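PDB 4XPL: N-Acetyltransferase, PseH from Campylobacter jejuni subsp. jejuni PT14, which catalyses the N-4 acetylation of a UDP-linked amino sugar with acetyl coenzyme A, the third step in making pseudaminic acid for flagellin modification. Local coordinates for residues Lys9-Thr14 / Leu64-Glu69; Ser58-Phe63 / Asp76-Thr81; Ile101-Ile106 / Lys132-Asn137; His138-Asp143 / Tyr150-Gln155. The protein carries 8 engineered substitutions. All blocks are in the same frame, centred on the assembly; numbering follows the deposited sequence.

Interaction 1 of 4, residues Lys9-Thr14 / Leu64-Glu69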
# COMPACT_ATOMS: atom_id res chain seq x y z
N LYS A 9 8.79 5.14 9.63
CA LYS A 9 7.60 5.76 10.19
C LYS A 9 6.51 5.85 9.10
O LYS A 9 6.82 5.98 7.92
CB LYS A 9 7.92 7.16 10.71
CG LYS A 9 8.65 7.22 12.07
CD LYS A 9 8.90 8.70 12.39
CE LYS A 9 9.27 8.96 13.85
NZ LYS A 9 9.82 7.78 14.52
N LEU A 10 5.25 5.76 9.54
CA LEU A 10 4.09 5.84 8.66
C LEU A 10 3.33 7.16 8.80
O LEU A 10 2.90 7.52 9.89
CB LEU A 10 3.13 4.69 8.96
CG LEU A 10 3.74 3.30 8.94
CD1 LEU A 10 2.62 2.30 9.26
CD2 LEU A 10 4.36 3.01 7.59
N LYS A 11 3.16 7.87 7.71
CA LYS A 11 2.32 9.06 7.74
C LYS A 11 1.01 8.75 7.02
O LYS A 11 0.99 8.51 5.83
CB LYS A 11 3.02 10.26 7.13
CG LYS A 11 2.23 11.57 7.20
CD LYS A 11 3.15 12.78 6.88
CE LYS A 11 2.43 14.07 7.02
NZ LYS A 11 3.34 15.20 6.75
N ASN A 12 -0.09 8.79 7.77
CA ASN A 12 -1.41 8.61 7.20
C ASN A 12 -1.71 9.67 6.13
O ASN A 12 -1.50 10.88 6.32
CB ASN A 12 -2.49 8.65 8.28
CG ASN A 12 -3.78 7.95 7.86
OD1 ASN A 12 -4.31 8.21 6.78
ND2 ASN A 12 -4.29 7.05 8.73
N PHE A 13 -2.21 9.21 4.98
CA PHE A 13 -2.70 10.10 3.94
C PHE A 13 -3.67 11.18 4.45
O PHE A 13 -3.76 12.22 3.84
CB PHE A 13 -3.39 9.32 2.79
CG PHE A 13 -2.44 8.85 1.70
CD1 PHE A 13 -1.16 8.40 2.00
CD2 PHE A 13 -2.86 8.82 0.37
CE1 PHE A 13 -0.31 7.93 1.00
CE2 PHE A 13 -2.00 8.37 -0.63
CZ PHE A 13 -0.71 7.93 -0.30
N THR A 14 -4.42 10.90 5.52
CA THR A 14 -5.33 11.90 6.10
C THR A 14 -4.59 13.14 6.66
O THR A 14 -5.20 14.20 6.84
CB THR A 14 -6.26 11.32 7.21
OG1 THR A 14 -5.48 10.71 8.26
CG2 THR A 14 -7.28 10.27 6.60
N LEU A 64 2.07 7.14 3.68
CA LEU A 64 3.35 7.51 3.10
C LEU A 64 4.40 6.96 4.06
O LEU A 64 4.32 7.23 5.27
CB LEU A 64 3.43 9.02 2.94
CG LEU A 64 4.61 9.68 2.22
CD1 LEU A 64 4.71 9.17 0.81
CD2 LEU A 64 4.49 11.20 2.22
N VAL A 65 5.37 6.22 3.54
CA VAL A 65 6.39 5.58 4.37
C VAL A 65 7.70 6.35 4.31
O VAL A 65 8.22 6.63 3.24
CB VAL A 65 6.62 4.14 3.94
CG1 VAL A 65 7.70 3.45 4.86
CG2 VAL A 65 5.26 3.36 3.94
N PHE A 66 8.24 6.66 5.49
CA PHE A 66 9.48 7.35 5.63
C PHE A 66 10.56 6.44 6.25
O PHE A 66 10.29 5.62 7.15
CB PHE A 66 9.31 8.56 6.55
CG PHE A 66 8.50 9.69 5.95
CD1 PHE A 66 7.13 9.60 5.87
CD2 PHE A 66 9.10 10.87 5.55
CE1 PHE A 66 6.38 10.65 5.36
CE2 PHE A 66 8.36 11.91 5.02
CZ PHE A 66 6.98 11.78 4.93
N GLN A 67 11.78 6.63 5.77
CA GLN A 67 12.95 6.00 6.35
C GLN A 67 13.88 7.16 6.67
O GLN A 67 14.32 7.88 5.77
CB GLN A 67 13.58 5.02 5.35
CG GLN A 67 14.92 4.39 5.79
CD GLN A 67 15.57 3.56 4.69
OE1 GLN A 67 16.02 4.11 3.66
NE2 GLN A 67 15.65 2.24 4.90
N ASP A 68 14.07 7.42 7.97
CA ASP A 68 14.92 8.49 8.46
C ASP A 68 14.57 9.82 7.81
O ASP A 68 15.47 10.54 7.38
CB ASP A 68 16.40 8.15 8.20
N GLU A 69 13.28 10.14 7.76
CA GLU A 69 12.82 11.45 7.22
C GLU A 69 12.86 11.57 5.67
O GLU A 69 12.47 12.60 5.12
CB GLU A 69 13.53 12.62 7.87
CG GLU A 69 13.75 12.54 9.43
CD GLU A 69 12.48 12.64 10.29
OE1 GLU A 69 11.56 11.79 10.15
OE2 GLU A 69 12.43 13.55 11.16
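The backbone N of K11 donates to L64 O at 2.8 Å, and the bond is nearly straight, 174° at the hydrogen. L64 N returns a bond to K11 O, also 2.8 Å. Two residues further along, K9 and F66 are joined twice as well: F66 N to K9 O and K9 N to F66 O, each 2.9 Å. L10 and V65 form the non-hydrogen-bonded pair between them. The strands run antiparallel. They are the first two strands of the GNAT sheet, and 8-12 is its outermost strand on this side.

On one face, L10 and V65 lie side by side and point the same way. L10 CD2 meets V65 CG2 at 3.8 Å, and helix 99-114 covers both. On the other face, the aliphatic part of K11 passes F66. K11 CB lies 3.8 Å from F66 CE1. With CG anti to the backbone N (chi1 -176°) and an extended chain, K11 carries NZ away to a salt bridge with E20 of helix 18-25. At the end of the strand, N12 OD1 accepts from T14 N at 3.0 Å, an Asx turn. The F13 ring turns back and sets its edge, in plane, against L64 N, 3.7 Å from CE1.

Interaction 2 of 4, residues Ser58-Phe63 / Asp76-Thr81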
# COMPACT_ATOMS: atom_id res chain seq x y z
N SER A 58 -13.38 4.15 6.98
CA SER A 58 -12.50 3.39 7.88
C SER A 58 -12.04 2.03 7.33
O SER A 58 -11.14 1.41 7.91
CB SER A 58 -13.15 3.21 9.28
OG SER A 58 -14.16 2.23 9.27
N SER A 59 -12.64 1.57 6.23
CA SER A 59 -12.21 0.35 5.54
C SER A 59 -11.01 0.52 4.59
O SER A 59 -10.60 -0.43 3.99
CB SER A 59 -13.38 -0.26 4.78
OG SER A 59 -13.56 0.38 3.53
N LYS A 60 -10.45 1.73 4.48
CA LYS A 60 -9.24 1.96 3.69
C LYS A 60 -8.27 2.81 4.51
O LYS A 60 -8.72 3.70 5.23
CB LYS A 60 -9.56 2.73 2.41
CG LYS A 60 -10.50 2.02 1.42
CD LYS A 60 -10.64 2.91 0.15
CE LYS A 60 -11.39 2.20 -0.99
NZ LYS A 60 -12.52 1.47 -0.49
N LYS A 61 -6.97 2.54 4.36
CA LYS A 61 -5.92 3.33 5.00
C LYS A 61 -4.72 3.34 4.06
O LYS A 61 -4.26 2.27 3.61
CB LYS A 61 -5.52 2.75 6.36
CG LYS A 61 -6.62 2.71 7.40
CD LYS A 61 -6.03 2.35 8.78
CE LYS A 61 -7.09 2.20 9.83
NZ LYS A 61 -7.59 3.54 10.24
N TYR A 62 -4.24 4.53 3.73
CA TYR A 62 -3.04 4.72 2.94
C TYR A 62 -2.01 5.43 3.80
O TYR A 62 -2.37 6.35 4.53
CB TYR A 62 -3.37 5.60 1.72
CG TYR A 62 -4.06 4.88 0.58
CD1 TYR A 62 -5.34 4.35 0.73
CD2 TYR A 62 -3.44 4.73 -0.66
CE1 TYR A 62 -5.96 3.69 -0.31
CE2 TYR A 62 -4.08 4.08 -1.72
CZ TYR A 62 -5.31 3.56 -1.53
OH TYR A 62 -5.97 2.90 -2.54
N PHE A 63 -0.76 5.02 3.67
CA PHE A 63 0.35 5.61 4.36
C PHE A 63 1.49 5.97 3.42
O PHE A 63 1.84 5.21 2.48
CB PHE A 63 0.86 4.61 5.39
CG PHE A 63 -0.13 4.31 6.51
CD1 PHE A 63 -0.26 5.18 7.57
CD2 PHE A 63 -0.89 3.18 6.49
CE1 PHE A 63 -1.11 4.93 8.61
CE2 PHE A 63 -1.78 2.91 7.52
CZ PHE A 63 -1.87 3.79 8.58
N ASP A 76 -0.86 0.60 1.33
CA ASP A 76 -2.25 0.74 1.53
C ASP A 76 -2.91 -0.55 1.92
O ASP A 76 -2.43 -1.68 1.58
CB ASP A 76 -2.98 1.37 0.32
CG ASP A 76 -3.07 0.45 -0.86
OD1 ASP A 76 -4.05 -0.31 -0.94
OD2 ASP A 76 -2.15 0.51 -1.70
N PHE A 77 -4.01 -0.36 2.64
CA PHE A 77 -4.86 -1.44 3.12
C PHE A 77 -6.29 -1.07 2.75
O PHE A 77 -6.73 0.02 3.06
CB PHE A 77 -4.72 -1.56 4.63
CG PHE A 77 -3.30 -1.66 5.11
CD1 PHE A 77 -2.56 -0.52 5.40
CD2 PHE A 77 -2.72 -2.90 5.31
CE1 PHE A 77 -1.26 -0.62 5.84
CE2 PHE A 77 -1.45 -3.01 5.80
CZ PHE A 77 -0.70 -1.89 6.05
N VAL A 78 -6.98 -1.95 2.01
CA VAL A 78 -8.32 -1.71 1.59
C VAL A 78 -9.16 -2.95 1.89
O VAL A 78 -8.61 -4.05 2.17
CB VAL A 78 -8.38 -1.27 0.09
CG1 VAL A 78 -7.47 -0.05 -0.12
CG2 VAL A 78 -7.99 -2.42 -0.89
N ASN A 79 -10.47 -2.75 1.90
CA ASN A 79 -11.44 -3.79 2.26
C ASN A 79 -11.11 -4.33 3.65
O ASN A 79 -11.13 -5.53 3.88
CB ASN A 79 -11.45 -4.93 1.25
CG ASN A 79 -11.87 -4.49 -0.14
OD1 ASN A 79 -12.95 -3.96 -0.33
ND2 ASN A 79 -11.00 -4.72 -1.11
N ILE A 80 -10.78 -3.43 4.56
CA ILE A 80 -10.42 -3.84 5.90
C ILE A 80 -11.66 -4.32 6.64
O ILE A 80 -12.68 -3.62 6.69
CB ILE A 80 -9.79 -2.70 6.72
CG1 ILE A 80 -8.55 -2.16 6.03
CG2 ILE A 80 -9.51 -3.20 8.15
CD1 ILE A 80 -8.03 -0.84 6.63
N THR A 81 -11.56 -5.52 7.20
CA THR A 81 -12.52 -6.03 8.14
C THR A 81 -11.81 -6.39 9.45
O THR A 81 -10.61 -6.19 9.58
CB THR A 81 -13.21 -7.29 7.59
OG1 THR A 81 -12.33 -8.41 7.75
CG2 THR A 81 -13.57 -7.12 6.09
O HOH W 1 -12.31 -0.56 1.06
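I80, S59 and D76 carry much of this contact, which joins the two strands of a beta hairpin, 61-67 and 70-78, in the GNAT sheet. The strands are paired antiparallel. K61 and F77 form a hydrogen-bonded pair, with K61 N to F77 O and F77 N to K61 O both 2.8 Å.

Beyond the regular pairing, S59 O takes over as the acceptor. It receives I80 N at 3.1 Å, 173° at the hydrogen. I80 also wraps its side chain against the same carbonyl, with CG1 3.4 Å from S59 O. I80 CD1 goes on to touch K61 CG, and the two side chains cross at about a right angle. A water accepts from N79 N and K60 NZ and donates to S59 OG. That hydroxyl is also hydrogen-bonded to D57.

At the other end, D76 lies flat against Y62. Its CG sits between the backbone N and the carbonyl carbon (chi1 71°), and its carboxylate plane is 16° from the ring plane, so the two groups stack. F50 meets Y62 edge-to-face, and D76 also touches the bound acetyl coenzyme A. D76 CB sits over the centre of the Y62 ring, 3.4 Å from the centroid.

Interaction 3 of 4, residues Ile101-Ile106 / Lys132-Asn137; sequences ILMNEI and KLYQQN. With ACO (acetyl coenzyme *a), chain B.
M103 packs against L133 and Y134, reaching from helix 99-114 to helix 128-136. M103 CG lies on L133 CD2 at 3.7 Å, the two side chains sliding past each other in opposite directions. Bends at chi2 (-56°) and chi3 then turn the sulfur and methyl toward Y134. M103 SD lies 3.7 Å from Y134 CE1, a Met-aromatic contact that meets the ring obliquely, and CE reaches CD1 of the same ring. All three residues are buried. M103 CB also rests near the amide of N137, 4.0 Å from ND2. That amide is held by its own helix end: N137 ND2 donates to L133 O at 2.8 Å, in the amide plane.

The outer side is looser and polar. N104 OD1 and N137 OD1 are 4.4 Å apart and do not bond to each other. A water donates to both, and Q100 NE2 is hydrogen-bonded to both as well.

Helix 128-136 also meets the cofactor. Q136 NE2 donates to phosphate oxygen O7A of acetyl coenzyme A at 2.7 Å. The aliphatic part of K132 lies by the adenine, with CG 3.5 Å from N3A. Y134, which touches M103 through CD1 and CE1, places its OH 3.6 Å from C3P of the pantetheine arm. K132, Y134 and Q136 thus line the acetyl coenzyme A pocket of this GNAT fold.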
# COMPACT_ATOMS: atom_id res chain seq x y z
N ILE A 101 11.19 -3.51 2.69
CA ILE A 101 10.87 -2.60 3.78
C ILE A 101 9.38 -2.31 3.82
O ILE A 101 8.74 -2.39 4.88
CB ILE A 101 11.61 -1.27 3.63
CG1 ILE A 101 13.11 -1.54 3.72
CG2 ILE A 101 11.11 -0.29 4.70
CD1 ILE A 101 14.03 -0.29 3.60
N LEU A 102 8.81 -1.99 2.67
CA LEU A 102 7.38 -1.76 2.57
C LEU A 102 6.57 -2.98 2.98
O LEU A 102 5.56 -2.85 3.68
CB LEU A 102 6.97 -1.29 1.18
CG LEU A 102 7.68 -0.08 0.58
CD1 LEU A 102 7.17 0.25 -0.84
CD2 LEU A 102 7.57 1.14 1.53
N MET A 103 7.03 -4.16 2.56
CA MET A 103 6.38 -5.44 2.92
C MET A 103 6.47 -5.70 4.43
O MET A 103 5.48 -6.13 5.05
CB MET A 103 7.01 -6.61 2.16
CG MET A 103 6.67 -6.71 0.69
SD MET A 103 4.89 -6.78 0.36
CE MET A 103 4.47 -8.29 1.24
N ASN A 104 7.62 -5.45 5.04
CA ASN A 104 7.72 -5.55 6.49
C ASN A 104 6.69 -4.67 7.18
O ASN A 104 6.06 -5.10 8.14
CB ASN A 104 9.12 -5.13 7.03
CG ASN A 104 10.22 -6.13 6.69
OD1 ASN A 104 9.96 -7.34 6.45
ND2 ASN A 104 11.46 -5.63 6.66
N GLU A 105 6.58 -3.42 6.74
CA GLU A 105 5.61 -2.50 7.32
C GLU A 105 4.17 -2.92 7.12
O GLU A 105 3.34 -2.77 8.02
CB GLU A 105 5.81 -1.09 6.76
CG GLU A 105 7.12 -0.46 7.13
CD GLU A 105 7.37 -0.39 8.64
OE1 GLU A 105 6.48 0.10 9.36
OE2 GLU A 105 8.43 -0.83 9.08
N ILE A 106 3.85 -3.42 5.93
CA ILE A 106 2.51 -3.90 5.62
C ILE A 106 2.12 -5.02 6.57
O ILE A 106 1.03 -5.00 7.15
CB ILE A 106 2.38 -4.39 4.15
CG1 ILE A 106 2.29 -3.19 3.19
CG2 ILE A 106 1.13 -5.32 3.97
CD1 ILE A 106 2.82 -3.44 1.83
N LYS A 132 7.41 -12.20 -6.83
CA LYS A 132 8.61 -12.68 -6.16
C LYS A 132 8.68 -12.14 -4.72
O LYS A 132 9.01 -12.86 -3.77
CB LYS A 132 9.82 -12.21 -6.95
CG LYS A 132 11.20 -12.68 -6.42
CD LYS A 132 11.19 -14.20 -6.28
CE LYS A 132 12.56 -14.81 -6.33
NZ LYS A 132 12.39 -16.24 -6.77
N LEU A 133 8.35 -10.87 -4.56
CA LEU A 133 8.41 -10.21 -3.26
C LEU A 133 7.42 -10.86 -2.31
O LEU A 133 7.75 -11.12 -1.16
CB LEU A 133 8.09 -8.73 -3.44
CG LEU A 133 8.47 -7.82 -2.32
CD1 LEU A 133 9.98 -7.95 -2.03
CD2 LEU A 133 8.05 -6.40 -2.70
N TYR A 134 6.21 -11.12 -2.80
CA TYR A 134 5.16 -11.76 -2.00
C TYR A 134 5.55 -13.18 -1.62
O TYR A 134 5.38 -13.60 -0.47
CB TYR A 134 3.82 -11.75 -2.76
CG TYR A 134 3.25 -10.36 -3.03
CD1 TYR A 134 3.85 -9.21 -2.50
CD2 TYR A 134 2.12 -10.18 -3.83
CE1 TYR A 134 3.35 -7.95 -2.77
CE2 TYR A 134 1.59 -8.88 -4.08
CZ TYR A 134 2.22 -7.79 -3.54
OH TYR A 134 1.73 -6.52 -3.79
N GLN A 135 6.09 -13.93 -2.58
CA GLN A 135 6.53 -15.30 -2.34
C GLN A 135 7.65 -15.30 -1.30
O GLN A 135 7.70 -16.18 -0.44
CB GLN A 135 7.03 -15.96 -3.64
CG GLN A 135 7.76 -17.28 -3.45
CD GLN A 135 9.23 -17.20 -3.82
OE1 GLN A 135 9.58 -17.32 -5.01
NE2 GLN A 135 10.10 -17.04 -2.82
N GLN A 136 8.55 -14.33 -1.39
CA GLN A 136 9.65 -14.24 -0.43
C GLN A 136 9.16 -13.96 0.99
O GLN A 136 9.85 -14.26 1.95
CB GLN A 136 10.67 -13.17 -0.84
CG GLN A 136 11.53 -13.59 -2.02
CD GLN A 136 12.45 -12.50 -2.53
OE1 GLN A 136 13.43 -12.80 -3.22
NE2 GLN A 136 12.15 -11.26 -2.21
N ASN A 137 7.98 -13.37 1.12
CA ASN A 137 7.39 -13.09 2.44
C ASN A 137 6.27 -14.12 2.81
O ASN A 137 5.40 -13.84 3.66
CB ASN A 137 6.87 -11.65 2.48
CG ASN A 137 7.99 -10.64 2.55
OD1 ASN A 137 8.46 -10.33 3.64
ND2 ASN A 137 8.50 -10.20 1.40
N1A ACO B . 11.37 -12.62 -11.86
C2A ACO B . 11.60 -12.87 -10.56
N3A ACO B . 12.10 -11.94 -9.72
C4A ACO B . 12.41 -10.68 -10.13
C5A ACO B . 12.19 -10.33 -11.54
C6A ACO B . 11.63 -11.41 -12.42
N6A ACO B . 11.39 -11.19 -13.74
N7A ACO B . 12.58 -9.04 -11.68
C8A ACO B . 13.02 -8.61 -10.46
N9A ACO B . 12.91 -9.59 -9.54
C1B ACO B . 13.27 -9.54 -8.08
C2B ACO B . 14.50 -8.71 -7.76
O2B ACO B . 15.71 -9.42 -8.06
C3B ACO B . 14.30 -8.48 -6.28
O3B ACO B . 14.81 -9.62 -5.59
P3B ACO B . 15.14 -9.65 -4.00
O7A ACO B . 13.81 -9.38 -3.30
O8A ACO B . 15.62 -11.07 -3.80
O9A ACO B . 16.21 -8.60 -3.79
C4B ACO B . 12.79 -8.35 -6.12
O4B ACO B . 12.21 -8.98 -7.27
C5B ACO B . 12.34 -6.89 -6.00
O5B ACO B . 12.92 -6.09 -7.05
P1A ACO B . 13.46 -4.58 -6.84
O1A ACO B . 13.94 -4.02 -8.16
O2A ACO B . 14.36 -4.52 -5.62
O3A ACO B . 12.12 -3.72 -6.64
P2A ACO B . 11.67 -3.08 -5.26
O4A ACO B . 11.86 -4.08 -4.15
O5A ACO B . 12.37 -1.74 -5.15
O6A ACO B . 10.12 -2.72 -5.54
CBP ACO B . 7.81 -2.96 -5.94
CCP ACO B . 9.12 -3.70 -5.79
CDP ACO B . 7.53 -2.20 -4.61
CEP ACO B . 6.70 -3.97 -6.24
CAP ACO B . 7.99 -1.99 -7.12
OAP ACO B . 8.35 -2.71 -8.32
C9P ACO B . 6.76 -1.18 -7.39
O9P ACO B . 6.45 -0.22 -6.68
N8P ACO B . 6.05 -1.55 -8.47
C7P ACO B . 4.88 -0.79 -8.91
C6P ACO B . 3.71 -0.94 -7.93
C5P ACO B . 3.28 -2.38 -7.78
O5P ACO B . 3.29 -3.16 -8.74
N4P ACO B . 2.85 -2.77 -6.58
C3P ACO B . 2.18 -4.07 -6.41
C2P ACO B . 0.69 -3.97 -6.79
S1P ACO B . -0.09 -2.93 -5.57
C ACO B . -0.29 -1.43 -6.28
O ACO B . 0.13 -1.22 -7.42
CH3 ACO B . -0.96 -0.36 -5.45
O HOH W 2 8.13 -9.45 6.22

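Interaction 4 of 4, residues His138-Asp143 / Tyr150-Gln155. Engineered in segment 150-155: Y150 (natural residue His), V151 (natural residue Ile), Y152 (natural residue Cys).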
# COMPACT_ATOMS: atom_id res chain seq x y z
N HIS A 138 6.38 -15.30 2.21
CA HIS A 138 5.57 -16.51 2.51
C HIS A 138 4.12 -16.45 2.07
O HIS A 138 3.30 -17.26 2.52
CB HIS A 138 5.70 -16.96 3.97
CG HIS A 138 7.10 -16.91 4.48
ND1 HIS A 138 8.17 -17.37 3.74
CD2 HIS A 138 7.60 -16.51 5.67
CE1 HIS A 138 9.28 -17.23 4.45
NE2 HIS A 138 8.96 -16.71 5.63
N PHE A 139 3.81 -15.53 1.16
CA PHE A 139 2.52 -15.54 0.50
C PHE A 139 2.34 -16.77 -0.38
O PHE A 139 3.29 -17.33 -0.92
CB PHE A 139 2.30 -14.25 -0.31
CG PHE A 139 1.95 -13.05 0.53
CD1 PHE A 139 2.95 -12.36 1.22
CD2 PHE A 139 0.63 -12.67 0.71
CE1 PHE A 139 2.64 -11.29 2.01
CE2 PHE A 139 0.33 -11.60 1.50
CZ PHE A 139 1.34 -10.90 2.14
N THR A 140 1.10 -17.21 -0.49
CA THR A 140 0.80 -18.34 -1.33
C THR A 140 -0.34 -17.96 -2.29
O THR A 140 -1.28 -17.25 -1.92
CB THR A 140 0.57 -19.62 -0.47
OG1 THR A 140 -0.49 -19.43 0.45
CG2 THR A 140 1.82 -19.96 0.36
N ILE A 141 -0.21 -18.38 -3.55
CA ILE A 141 -1.23 -18.15 -4.56
C ILE A 141 -2.39 -19.09 -4.29
O ILE A 141 -2.23 -20.31 -4.37
CB ILE A 141 -0.70 -18.41 -5.99
CG1 ILE A 141 0.43 -17.45 -6.36
CG2 ILE A 141 -1.84 -18.29 -7.04
CD1 ILE A 141 1.16 -17.94 -7.64
N TYR A 142 -3.57 -18.54 -4.00
CA TYR A 142 -4.77 -19.36 -3.74
C TYR A 142 -5.88 -19.31 -4.83
O TYR A 142 -6.87 -20.06 -4.76
CB TYR A 142 -5.39 -18.98 -2.40
CG TYR A 142 -6.13 -17.66 -2.38
CD1 TYR A 142 -5.44 -16.47 -2.22
CD2 TYR A 142 -7.53 -17.60 -2.55
CE1 TYR A 142 -6.10 -15.26 -2.19
CE2 TYR A 142 -8.20 -16.37 -2.53
CZ TYR A 142 -7.47 -15.22 -2.32
OH TYR A 142 -8.07 -14.00 -2.31
N ASP A 143 -5.72 -18.42 -5.81
CA ASP A 143 -6.66 -18.31 -6.93
C ASP A 143 -6.00 -17.52 -8.04
O ASP A 143 -4.97 -16.90 -7.86
CB ASP A 143 -7.95 -17.60 -6.50
CG ASP A 143 -9.20 -18.17 -7.16
OD1 ASP A 143 -9.15 -18.74 -8.29
OD2 ASP A 143 -10.25 -18.03 -6.50
N TYR A 150 -4.10 -14.30 -7.13
CA TYR A 150 -4.60 -13.86 -5.83
C TYR A 150 -3.74 -14.55 -4.77
O TYR A 150 -3.58 -15.78 -4.83
CB TYR A 150 -6.09 -14.29 -5.67
CG TYR A 150 -7.02 -13.60 -6.63
CD1 TYR A 150 -7.21 -14.10 -7.91
CD2 TYR A 150 -7.72 -12.45 -6.26
CE1 TYR A 150 -8.05 -13.46 -8.82
CE2 TYR A 150 -8.57 -11.81 -7.15
CZ TYR A 150 -8.72 -12.31 -8.44
OH TYR A 150 -9.56 -11.68 -9.33
N VAL A 151 -3.17 -13.78 -3.83
CA VAL A 151 -2.29 -14.34 -2.81
C VAL A 151 -2.76 -14.03 -1.41
O VAL A 151 -3.52 -13.06 -1.17
CB VAL A 151 -0.79 -13.85 -2.97
CG1 VAL A 151 -0.25 -14.28 -4.30
CG2 VAL A 151 -0.67 -12.36 -2.80
N TYR A 152 -2.36 -14.88 -0.47
CA TYR A 152 -2.68 -14.65 0.91
C TYR A 152 -1.55 -15.06 1.84
O TYR A 152 -0.71 -15.89 1.51
CB TYR A 152 -3.96 -15.41 1.33
CG TYR A 152 -3.72 -16.86 1.68
CD1 TYR A 152 -3.65 -17.83 0.69
CD2 TYR A 152 -3.53 -17.26 3.00
CE1 TYR A 152 -3.41 -19.17 1.01
CE2 TYR A 152 -3.29 -18.60 3.32
CZ TYR A 152 -3.21 -19.53 2.32
OH TYR A 152 -2.99 -20.85 2.63
N LEU A 153 -1.57 -14.46 3.03
CA LEU A 153 -0.72 -14.80 4.15
C LEU A 153 -1.58 -14.76 5.42
O LEU A 153 -2.27 -13.76 5.67
CB LEU A 153 0.40 -13.76 4.28
CG LEU A 153 1.42 -13.99 5.39
CD1 LEU A 153 2.26 -15.25 5.12
CD2 LEU A 153 2.31 -12.76 5.59
N LYS A 154 -1.56 -15.85 6.19
CA LYS A 154 -2.29 -15.95 7.47
C LYS A 154 -1.34 -15.95 8.64
O LYS A 154 -0.29 -16.58 8.59
CB LYS A 154 -3.12 -17.24 7.57
CG LYS A 154 -4.37 -17.23 6.79
CD LYS A 154 -5.43 -18.12 7.43
CE LYS A 154 -6.52 -18.48 6.42
NZ LYS A 154 -7.02 -17.28 5.66
N GLN A 155 -1.72 -15.25 9.71
CA GLN A 155 -0.91 -15.13 10.91
C GLN A 155 -0.91 -16.45 11.68
O GLN A 155 0.12 -16.84 12.25
CB GLN A 155 -1.48 -14.03 11.80
CG GLN A 155 -0.67 -13.74 13.05
CD GLN A 155 -1.07 -12.42 13.71
OE1 GLN A 155 -2.21 -11.95 13.58
NE2 GLN A 155 -0.13 -11.83 14.43
O HOH W 3 0.69 -18.07 2.84
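F139 and L153 meet closely, with L153 CB over one face of the F139 ring, 3.6 Å from its centroid. The same ring touches engineered V151 through CD2, 3.8 Å from CG2. Further along, Y142 offers a ring face to CB of engineered Y150, a CH-pi contact. The Y142 ring edge lies near V151 O. Its CD1 also packs on CD1 of engineered Y152, the two rings oblique to each other. Y142 CG sits between its backbone N and carbonyl carbon (chi1 74°), which sets the ring across the neighbouring strand.

The backbone holds these groups in place. T140 and Y152 exchange two bonds of 3.0 Å, T140 N to Y152 O and Y152 N to T140 O. Then the register slips: Y142 N binds Y150 O at 2.9 Å and Y150 N binds D143 O at 2.8 Å. Y142 and D143 both face Y150, a classic beta bulge. A water accepts from T140 OG1 and donates to H138 O and Y152 O.

H138, with positive phi, is the C-prime residue of the Schellman motif ending helix 128-136. The hairpin follows: 140-144 is the outermost strand, 148-154 pairs with 118-124, and F139 and L153 pack on helix 99-114.

Interactions 1, 2 and 4 lie in one seven-stranded mixed sheet, and interaction 3 joins two helices. Interactions 1 and 2 share strand 61-67, have centres about 15 Å apart, and touch where F13 N approaches Y62 O at 2.9 Å, probably a hydrogen bond. Their segments alternate along the chain. Interactions 3 and 4 follow in series, centres about 12 Å apart; after helix 128-136 a short turn leads to strand 140-144. Interactions 1 and 4 sit at the two edges of the sheet, about 26 Å between centres. Helix 99-114 supplies one segment of interaction 3 and packs on the other three. Sheet and helices together hold acetyl coenzyme A, touched by D76, K132, Y134 and Q136.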